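Local coordinates for protein lyase/mutase (Burkholderia cenocepacia, PDB 4LSB) that belongs to the phosphoenolpyruvate phosphomutase family, whose chain folds as a TIM-type alpha/beta barrel, and holds a magnesium ion in the model, at residues E52-S58 against L90-D95; L78-A82 against L113-A119; G121-A127 against T160-E166. One frame throughout, in Å; residues are numbered along the deposited sequence.

Interaction 1. Residues E52-S58 against L90-D95; sequences EALATTS and LPVSAD. With MG (magnesium ion), chain E.
The flat carboxylate of Asp95 is met on one face by Ser58, whose backbone N and OG both come down on OD2 from the same side, well above the plane. Ser58 N lies 3.1 Å from Asp95 OD2 and Ser58 OG 2.9 Å from it, so one oxygen takes two bonds from a single residue. Asp95 OD1 accepts from a water oxygen at 2.7 Å and from the backbone N of Glu97. Two torsions bring the groups together: CG of Asp95 is anti to its backbone N (chi1 177°), and OG of Ser58 sits between its own N and carbonyl carbon (chi1 62°).

Behind this end, Thr56 OG1 accepts from Asp95 N at 2.9 Å, a side-chain hydroxyl standing in for a backbone carbonyl where regular pairing has ceased. The rest is parallel strand pairing between neighbours of the barrel sheet, with Leu54 level with Val92 and Ala55 with Ser93. Leu54 N bonds to Pro91 O, Ser93 N to Leu54 O and Thr56 N to Ser93 O. On the side of Leu54 and Val92, helices 40-48 and 74-88 cover the sheet, and Leu90 CD1 packs across Leu54 CG at 3.9 Å, the two side chains nearly perpendicular.

Ser58 OG also binds magnesium at 2.4 Å, and Glu97 and three waters are further ligands. The water that donates to Asp95 OD1 is one of the three. Asp95 therefore works from the second shell: OD2 accepts a hydrogen bond from the Ser58 hydroxyl, an arrangement that would leave a lone pair of Ser58 OG available to the metal. Its carboxylate thus joins two magnesium ligands, Ser58 OG directly through OD2 and the coordinated water through OD1.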
loop_
_atom_site.group_PDB
_atom_site.type_symbol
_atom_site.label_atom_id
_atom_site.label_comp_id
_atom_site.label_asym_id
_atom_site.label_seq_id
_atom_site.Cartn_x
_atom_site.Cartn_y
_atom_site.Cartn_z
ATOM N N GLU B 52 -18.582 6.341 4.950
ATOM C CA GLU B 52 -19.804 5.596 4.598
ATOM C C GLU B 52 -19.779 4.964 3.204
ATOM O O GLU B 52 -20.696 4.220 2.841
ATOM C CB GLU B 52 -21.012 6.504 4.735
ATOM C CG GLU B 52 -21.412 6.713 6.195
ATOM C CD GLU B 52 -22.500 7.754 6.316
ATOM O OE1 GLU B 52 -23.676 7.359 6.329
ATOM O OE2 GLU B 52 -22.216 8.948 6.354
ATOM N N ALA B 53 -18.736 5.257 2.457
ATOM C CA ALA B 53 -18.541 4.698 1.127
ATOM C C ALA B 53 -17.100 4.819 0.814
ATOM O O ALA B 53 -16.402 5.622 1.443
ATOM C CB ALA B 53 -19.345 5.500 0.142
ATOM N N LEU B 54 -16.643 4.079 -0.170
ATOM C CA LEU B 54 -15.243 4.186 -0.660
ATOM C C LEU B 54 -15.258 4.299 -2.182
ATOM O O LEU B 54 -16.174 3.795 -2.826
ATOM C CB LEU B 54 -14.439 2.917 -0.236
ATOM C CG LEU B 54 -14.489 2.575 1.248
ATOM C CD1 LEU B 54 -13.841 1.227 1.494
ATOM C CD2 LEU B 54 -13.800 3.617 2.065
ATOM N N ALA B 55 -14.223 4.933 -2.752
ATOM C CA ALA B 55 -14.036 4.982 -4.169
ATOM C C ALA B 55 -12.647 4.470 -4.510
ATOM O O ALA B 55 -11.624 4.817 -3.874
ATOM C CB ALA B 55 -14.214 6.398 -4.689
ATOM N N THR B 56 -12.560 3.688 -5.564
ATOM C CA THR B 56 -11.244 3.224 -5.993
ATOM C C THR B 56 -10.558 4.380 -6.699
ATOM O O THR B 56 -11.197 5.418 -7.008
ATOM C CB THR B 56 -11.331 1.992 -6.882
ATOM O OG1 THR B 56 -11.990 2.321 -8.072
ATOM C CG2 THR B 56 -12.072 0.852 -6.185
ATOM N N THR B 57 -9.244 4.275 -6.832
ATOM C CA THR B 57 -8.417 5.306 -7.453
ATOM C C THR B 57 -7.462 4.573 -8.387
ATOM O O THR B 57 -6.603 3.826 -7.956
ATOM C CB THR B 57 -7.639 6.157 -6.415
ATOM O OG1 THR B 57 -6.587 6.879 -7.045
ATOM C CG2 THR B 57 -7.065 5.314 -5.284
ATOM N N SER B 58 -7.695 4.718 -9.676
ATOM C CA SER B 58 -6.791 4.156 -10.671
ATOM C C SER B 58 -5.345 4.677 -10.440
ATOM O O SER B 58 -4.375 3.955 -10.670
ATOM C CB SER B 58 -7.284 4.519 -12.100
ATOM O OG SER B 58 -7.280 5.950 -12.256
ATOM N N LEU B 90 -18.148 -1.735 2.852
ATOM C CA LEU B 90 -18.882 -0.548 2.503
ATOM C C LEU B 90 -19.242 -0.527 1.015
ATOM O O LEU B 90 -18.538 -1.108 0.196
ATOM C CB LEU B 90 -17.985 0.695 2.789
ATOM C CG LEU B 90 -17.699 1.021 4.257
ATOM C CD1 LEU B 90 -16.693 2.209 4.403
ATOM C CD2 LEU B 90 -19.035 1.275 4.960
ATOM N N PRO B 91 -20.262 0.254 0.641
ATOM C CA PRO B 91 -20.435 0.553 -0.778
ATOM C C PRO B 91 -19.196 1.117 -1.477
ATOM O O PRO B 91 -18.510 1.970 -0.913
ATOM C CB PRO B 91 -21.576 1.584 -0.812
ATOM C CG PRO B 91 -21.988 1.759 0.597
ATOM C CD PRO B 91 -21.004 1.163 1.506
ATOM N N VAL B 92 -18.895 0.586 -2.653
ATOM C CA VAL B 92 -17.722 0.972 -3.441
ATOM C C VAL B 92 -18.131 1.523 -4.800
ATOM O O VAL B 92 -18.817 0.866 -5.580
ATOM C CB VAL B 92 -16.764 -0.219 -3.663
ATOM C CG1 VAL B 92 -15.643 0.153 -4.611
ATOM C CG2 VAL B 92 -16.197 -0.690 -2.352
ATOM N N SER B 93 -17.714 2.745 -5.070
ATOM C CA SER B 93 -17.804 3.346 -6.375
ATOM C C SER B 93 -16.493 3.151 -7.067
ATOM O O SER B 93 -15.447 3.591 -6.578
ATOM C CB SER B 93 -18.062 4.851 -6.287
ATOM O OG SER B 93 -18.507 5.309 -7.557
ATOM N N ALA B 94 -16.548 2.541 -8.239
ATOM C CA ALA B 94 -15.362 2.192 -8.977
ATOM C C ALA B 94 -14.982 3.198 -10.025
ATOM O O ALA B 94 -15.769 3.583 -10.855
ATOM C CB ALA B 94 -15.597 0.855 -9.656
ATOM N N ASP B 95 -13.723 3.565 -10.024
ATOM C CA ASP B 95 -13.133 4.334 -11.093
ATOM C C ASP B 95 -12.921 3.363 -12.267
ATOM O O ASP B 95 -12.136 2.441 -12.136
ATOM C CB ASP B 95 -11.820 4.872 -10.584
ATOM C CG ASP B 95 -11.050 5.650 -11.605
ATOM O OD1 ASP B 95 -11.497 5.810 -12.777
ATOM O OD2 ASP B 95 -10.002 6.149 -11.157
HETATM MG MG MG E . -7.547 6.989 -14.418
HETATM O O HOH W 1 -9.791 7.682 -13.825
HETATM O O HOH W 2 -7.898 7.985 -16.329
HETATM O O HOH W 3 -6.857 8.609 -13.408
#

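Interaction 2. Residues L78-A82 against L113-A119; sequences LDHIA and LAAEAGA
Leu78 and Ile81 of helix 74-88 pack against Leu113, Ala114, Ala117 and Ala119 at the end of helix 104-116, a contact between neighbouring outer helices of a TIM-type alpha/beta barrel. It illustrates how two large side chains can be fitted over a surface made mostly of alanines.

Leu78 keeps CG beside its backbone N and anti to the carbonyl carbon (chi1 -68°), and its two methyls divide the work. Leu78 CD1 rests on Leu113 CB at 3.6 Å and also reaches the CD1 methyl of that residue. Leu78 CD2 lies against the backbone, 3.4 Å from Leu113 O. That oxygen accepts from Ala117 N within its own helix, and the methyl packs against it. The two leucines meet at a slant.

Ile81 points its CB toward the second helix and parts its branches. Ile81 CG2, anti to the backbone N, touches Ala117 CB at 3.9 Å and Ala119 CB at 4.0 Å, bridging the turn between them. CG1 takes the place beside the backbone N (chi1 -70°) and carries CD1 to Ala114 CB, while the side chain also meets Ala94 of strand 92-95 and Leu96. Ile81 thus touches both the neighbouring helix end and the sheet.

The second helix closes in a Schellman motif at Gly118, with a positive phi of 113°, at which a CB would collide with the carbonyl O of Ala117. Its bonds back into the last turn run from Gly118 N to Ala115 O and from Ala119 N to Ala114 O. Ala117, just before the glycine, presses its CB 3.6 Å from Leu78 O, while Ala117 O approaches Ala82 CA to 3.4 Å in a C-H...O contact.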
loop_
_atom_site.group_PDB
_atom_site.type_symbol
_atom_site.label_atom_id
_atom_site.label_comp_id
_atom_site.label_asym_id
_atom_site.label_seq_id
_atom_site.Cartn_x
_atom_site.Cartn_y
_atom_site.Cartn_z
ATOM N N LEU B 78 -10.999 -5.030 -12.089
ATOM C CA LEU B 78 -12.120 -5.820 -11.589
ATOM C C LEU B 78 -11.725 -6.630 -10.355
ATOM O O LEU B 78 -12.486 -6.722 -9.393
ATOM C CB LEU B 78 -12.699 -6.712 -12.690
ATOM C CG LEU B 78 -13.404 -5.975 -13.840
ATOM C CD1 LEU B 78 -13.794 -7.014 -14.899
ATOM C CD2 LEU B 78 -14.654 -5.258 -13.372
ATOM N N ASP B 79 -10.542 -7.248 -10.386
ATOM C CA ASP B 79 -10.017 -7.919 -9.218
ATOM C C ASP B 79 -9.876 -6.950 -8.033
ATOM O O ASP B 79 -10.215 -7.316 -6.894
ATOM C CB ASP B 79 -8.654 -8.591 -9.507
ATOM C CG ASP B 79 -8.782 -9.827 -10.386
ATOM O OD1 ASP B 79 -9.849 -10.470 -10.403
ATOM O OD2 ASP B 79 -7.791 -10.155 -11.072
ATOM N N HIS B 80 -9.372 -5.751 -8.328
ATOM C CA HIS B 80 -9.110 -4.699 -7.319
ATOM C C HIS B 80 -10.437 -4.257 -6.691
ATOM O O HIS B 80 -10.577 -4.173 -5.464
ATOM C CB HIS B 80 -8.362 -3.534 -7.983
ATOM C CG HIS B 80 -8.032 -2.376 -7.070
ATOM N ND1 HIS B 80 -7.246 -2.501 -5.946
ATOM C CD2 HIS B 80 -8.350 -1.061 -7.155
ATOM C CE1 HIS B 80 -7.107 -1.317 -5.370
ATOM N NE2 HIS B 80 -7.752 -0.425 -6.097
ATOM N N ILE B 81 -11.431 -4.023 -7.519
ATOM C CA ILE B 81 -12.753 -3.679 -6.995
ATOM C C ILE B 81 -13.227 -4.749 -6.032
ATOM O O ILE B 81 -13.657 -4.445 -4.906
ATOM C CB ILE B 81 -13.780 -3.545 -8.110
ATOM C CG1 ILE B 81 -13.494 -2.308 -8.936
ATOM C CG2 ILE B 81 -15.170 -3.487 -7.512
ATOM C CD1 ILE B 81 -14.240 -2.329 -10.268
ATOM N N ALA B 82 -13.179 -6.020 -6.448
ATOM C CA ALA B 82 -13.613 -7.104 -5.560
ATOM C C ALA B 82 -12.825 -7.138 -4.224
ATOM O O ALA B 82 -13.394 -7.484 -3.151
ATOM C CB ALA B 82 -13.515 -8.464 -6.275
ATOM N N LEU B 113 -19.598 -5.817 -15.640
ATOM C CA LEU B 113 -18.492 -6.484 -14.955
ATOM C C LEU B 113 -18.149 -5.840 -13.604
ATOM O O LEU B 113 -17.782 -6.519 -12.651
ATOM C CB LEU B 113 -17.251 -6.511 -15.849
ATOM C CG LEU B 113 -17.384 -7.443 -17.072
ATOM C CD1 LEU B 113 -16.255 -7.177 -18.054
ATOM C CD2 LEU B 113 -17.476 -8.906 -16.668
ATOM N N ALA B 114 -18.246 -4.525 -13.536
ATOM C CA ALA B 114 -17.897 -3.823 -12.305
ATOM C C ALA B 114 -18.942 -4.161 -11.269
ATOM O O ALA B 114 -18.622 -4.408 -10.128
ATOM C CB ALA B 114 -17.829 -2.330 -12.514
ATOM N N ALA B 115 -20.203 -4.245 -11.683
ATOM C CA ALA B 115 -21.257 -4.638 -10.756
ATOM C C ALA B 115 -21.058 -6.071 -10.286
ATOM O O ALA B 115 -21.186 -6.372 -9.096
ATOM C CB ALA B 115 -22.645 -4.449 -11.384
ATOM N N GLU B 116 -20.680 -6.951 -11.220
ATOM C CA GLU B 116 -20.468 -8.340 -10.898
ATOM C C GLU B 116 -19.350 -8.433 -9.855
ATOM O O GLU B 116 -19.442 -9.228 -8.925
ATOM C CB GLU B 116 -20.160 -9.090 -12.191
ATOM C CG GLU B 116 -20.129 -10.592 -12.135
ATOM C CD GLU B 116 -19.949 -11.172 -13.554
ATOM O OE1 GLU B 116 -20.975 -11.605 -14.156
ATOM O OE2 GLU B 116 -18.805 -11.146 -14.100
ATOM N N ALA B 117 -18.334 -7.567 -9.962
ATOM C CA ALA B 117 -17.251 -7.505 -8.971
ATOM C C ALA B 117 -17.635 -6.919 -7.638
ATOM O O ALA B 117 -16.843 -6.965 -6.685
ATOM C CB ALA B 117 -16.054 -6.748 -9.538
ATOM N N GLY B 118 -18.842 -6.354 -7.540
ATOM C CA GLY B 118 -19.401 -5.924 -6.300
ATOM C C GLY B 118 -19.591 -4.436 -6.107
ATOM O O GLY B 118 -20.106 -3.986 -5.081
ATOM N N ALA B 119 -19.195 -3.657 -7.099
ATOM C CA ALA B 119 -19.398 -2.218 -7.039
ATOM C C ALA B 119 -20.889 -1.862 -7.137
ATOM O O ALA B 119 -21.663 -2.507 -7.834
ATOM C CB ALA B 119 -18.593 -1.519 -8.121
#

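Interaction 3. Residues G121-A127 against T160-E166; sequences GGSIEDA and TLTARCE
Parallel strand pairing joins 121-127 to 160-166 in the interior of the barrel sheet, and an ionic cluster of Glu125, Arg164 and Glu166 gathers at its C-terminal end. Gly122 N bonds to Thr160 O, Thr162 N to Gly122 O, Ile124 N to Thr162 O and Arg164 N to Ile124 O. Ile124 O also accepts from a water that donates to Arg164 O as well. At Gly121 the strands draw close enough that a CB would run into Thr160 O.

These two strands and helix 138-153 between them form a beta-alpha-beta unit, the repeating element of a TIM-type barrel. Leu161 turns CD1 to within 4.1 Å of Ile124 CG1 on the face that this helix covers.

On the other face, the guanidinium of Arg164 is gripped along its edge by Glu166: Arg164 NE is 2.7 Å from Glu166 OE2 and Arg164 NH2 2.8 Å from Glu166 OE1. Glu125 OE1 lies over the centre of one guanidinium face, 3.4 Å from Arg164 NH2, in a salt bridge of charges alone. Placing CG between N and carbonyl carbon (chi1 66°) lays Glu125 alongside Arg164. The two carboxylates stack almost parallel with Glu125 OE1 4.1 Å from Glu166 OE1, a repulsion probably eased by the shared arginine. The nearest atoms of the Glu125 side chain and the magnesium ion are about 4 Å apart. Arg164 NH1 donates to a water 2.7 Å from Ser123 OG. Past the strands, Asp126 OD1 uses its syn lone pair to accept from Glu166 N at 2.8 Å, and its OD2 bonds to Tyr185.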
loop_
_atom_site.group_PDB
_atom_site.type_symbol
_atom_site.label_atom_id
_atom_site.label_comp_id
_atom_site.label_asym_id
_atom_site.label_seq_id
_atom_site.Cartn_x
_atom_site.Cartn_y
_atom_site.Cartn_z
ATOM N N GLY B 121 -21.521 1.505 -7.712
ATOM C CA GLY B 121 -21.462 2.671 -8.536
ATOM C C GLY B 121 -20.144 2.694 -9.282
ATOM O O GLY B 121 -19.211 1.919 -9.007
ATOM N N GLY B 122 -20.049 3.592 -10.216
ATOM C CA GLY B 122 -18.754 3.815 -10.902
ATOM C C GLY B 122 -18.778 4.978 -11.862
ATOM O O GLY B 122 -19.845 5.471 -12.183
ATOM N N SER B 123 -17.579 5.379 -12.322
ATOM C CA SER B 123 -17.352 6.516 -13.199
ATOM C C SER B 123 -16.889 6.128 -14.600
ATOM O O SER B 123 -16.006 5.276 -14.764
ATOM C CB SER B 123 -16.289 7.478 -12.619
ATOM O OG SER B 123 -14.990 6.899 -12.417
ATOM N N ILE B 124 -17.437 6.807 -15.584
ATOM C CA ILE B 124 -17.014 6.678 -16.979
ATOM C C ILE B 124 -16.620 8.050 -17.455
ATOM O O ILE B 124 -17.433 8.970 -17.463
ATOM C CB ILE B 124 -18.118 6.107 -17.892
ATOM C CG1 ILE B 124 -18.501 4.687 -17.478
ATOM C CG2 ILE B 124 -17.668 6.051 -19.344
ATOM C CD1 ILE B 124 -17.402 3.618 -17.589
ATOM N N GLU B 125 -15.371 8.168 -17.873
ATOM C CA GLU B 125 -14.871 9.445 -18.329
ATOM C C GLU B 125 -14.812 9.576 -19.834
ATOM O O GLU B 125 -14.832 8.567 -20.564
ATOM C CB GLU B 125 -13.517 9.738 -17.705
ATOM C CG GLU B 125 -12.414 8.815 -18.123
ATOM C CD GLU B 125 -11.254 8.761 -17.127
ATOM O OE1 GLU B 125 -11.429 8.716 -15.879
ATOM O OE2 GLU B 125 -10.131 8.705 -17.636
ATOM N N ASP B 126 -14.731 10.815 -20.304
ATOM C CA ASP B 126 -14.679 11.108 -21.774
ATOM C C ASP B 126 -13.277 11.424 -22.322
ATOM O O ASP B 126 -13.131 12.157 -23.281
ATOM C CB ASP B 126 -15.685 12.223 -22.115
ATOM C CG ASP B 126 -15.421 13.534 -21.335
ATOM O OD1 ASP B 126 -14.369 13.579 -20.705
ATOM O OD2 ASP B 126 -16.238 14.467 -21.385
ATOM N N ALA B 127 -12.246 10.894 -21.685
ATOM C CA ALA B 127 -10.890 11.005 -22.170
ATOM C C ALA B 127 -10.609 9.789 -23.026
ATOM O O ALA B 127 -10.815 8.657 -22.604
ATOM C CB ALA B 127 -9.882 11.085 -21.037
ATOM N N THR B 160 -25.149 3.636 -9.059
ATOM C CA THR B 160 -24.933 5.079 -9.129
ATOM C C THR B 160 -23.823 5.386 -10.107
ATOM O O THR B 160 -22.636 5.152 -9.811
ATOM C CB THR B 160 -24.592 5.686 -7.771
ATOM O OG1 THR B 160 -25.699 5.480 -6.901
ATOM C CG2 THR B 160 -24.307 7.177 -7.913
ATOM N N LEU B 161 -24.240 5.822 -11.314
ATOM C CA LEU B 161 -23.333 6.148 -12.399
ATOM C C LEU B 161 -22.838 7.592 -12.337
ATOM O O LEU B 161 -23.616 8.526 -12.394
ATOM C CB LEU B 161 -23.900 5.875 -13.793
ATOM C CG LEU B 161 -22.941 6.209 -14.955
ATOM C CD1 LEU B 161 -21.815 5.212 -15.123
ATOM C CD2 LEU B 161 -23.680 6.322 -16.288
ATOM N N THR B 162 -21.518 7.728 -12.230
ATOM C CA THR B 162 -20.867 9.039 -12.309
ATOM C C THR B 162 -20.331 9.225 -13.733
ATOM O O THR B 162 -19.545 8.416 -14.210
ATOM C CB THR B 162 -19.739 9.176 -11.277
ATOM O OG1 THR B 162 -20.236 8.999 -9.959
ATOM C CG2 THR B 162 -19.109 10.555 -11.357
ATOM N N ALA B 163 -20.763 10.295 -14.407
ATOM C CA ALA B 163 -20.258 10.646 -15.697
ATOM C C ALA B 163 -19.213 11.750 -15.505
ATOM O O ALA B 163 -19.487 12.759 -14.827
ATOM C CB ALA B 163 -21.391 11.145 -16.592
ATOM N N ARG B 164 -18.006 11.483 -15.998
ATOM C CA ARG B 164 -16.873 12.420 -15.934
ATOM C C ARG B 164 -16.598 13.158 -17.244
ATOM O O ARG B 164 -16.573 12.585 -18.347
ATOM C CB ARG B 164 -15.599 11.682 -15.504
ATOM C CG ARG B 164 -15.493 11.467 -13.998
ATOM C CD ARG B 164 -14.321 10.623 -13.538
ATOM N NE ARG B 164 -13.043 11.199 -13.933
ATOM C CZ ARG B 164 -11.882 10.865 -13.409
ATOM N NH1 ARG B 164 -11.788 9.984 -12.429
ATOM N NH2 ARG B 164 -10.796 11.430 -13.868
ATOM N N CYS B 165 -16.368 14.447 -17.112
ATOM C CA CYS B 165 -15.870 15.274 -18.213
ATOM C C CYS B 165 -14.446 15.716 -17.876
ATOM O O CYS B 165 -14.196 16.378 -16.842
ATOM C CB CYS B 165 -16.764 16.471 -18.490
ATOM S SG CYS B 165 -16.005 17.559 -19.719
ATOM N N GLU B 166 -13.512 15.337 -18.742
ATOM C CA GLU B 166 -12.110 15.442 -18.415
ATOM C C GLU B 166 -11.430 16.687 -18.992
ATOM O O GLU B 166 -10.217 16.802 -18.931
ATOM C CB GLU B 166 -11.380 14.184 -18.873
ATOM C CG GLU B 166 -11.948 12.924 -18.294
ATOM C CD GLU B 166 -11.770 12.830 -16.789
ATOM O OE1 GLU B 166 -10.610 12.691 -16.344
ATOM O OE2 GLU B 166 -12.775 12.880 -16.043
HETATM O O HOH W 4 -13.690 8.429 -10.625
HETATM O O HOH W 5 -17.949 10.470 -19.855
#

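How the interactions relate
From the N terminus, interaction 1 opens at strand 54-55 and closes when the chain, having passed through helix 74-88, returns at strand 92-95. Interaction 2 opens on that helix, before interaction 1 has closed, and ends beyond helix 104-116, so the two cross in sequence. They also touch in space: Ala119, just past helix 104-116, packs on Ala94, and Thr56 lies against His80. Interaction 3 follows in series, beginning almost where interaction 2 stops and closing over helix 138-153. Strands 92-95 and 121-125 are sheet neighbours, probably bonded through Ala94, which makes interactions 1 and 3 parts of one continuous four-strand run of the barrel wall.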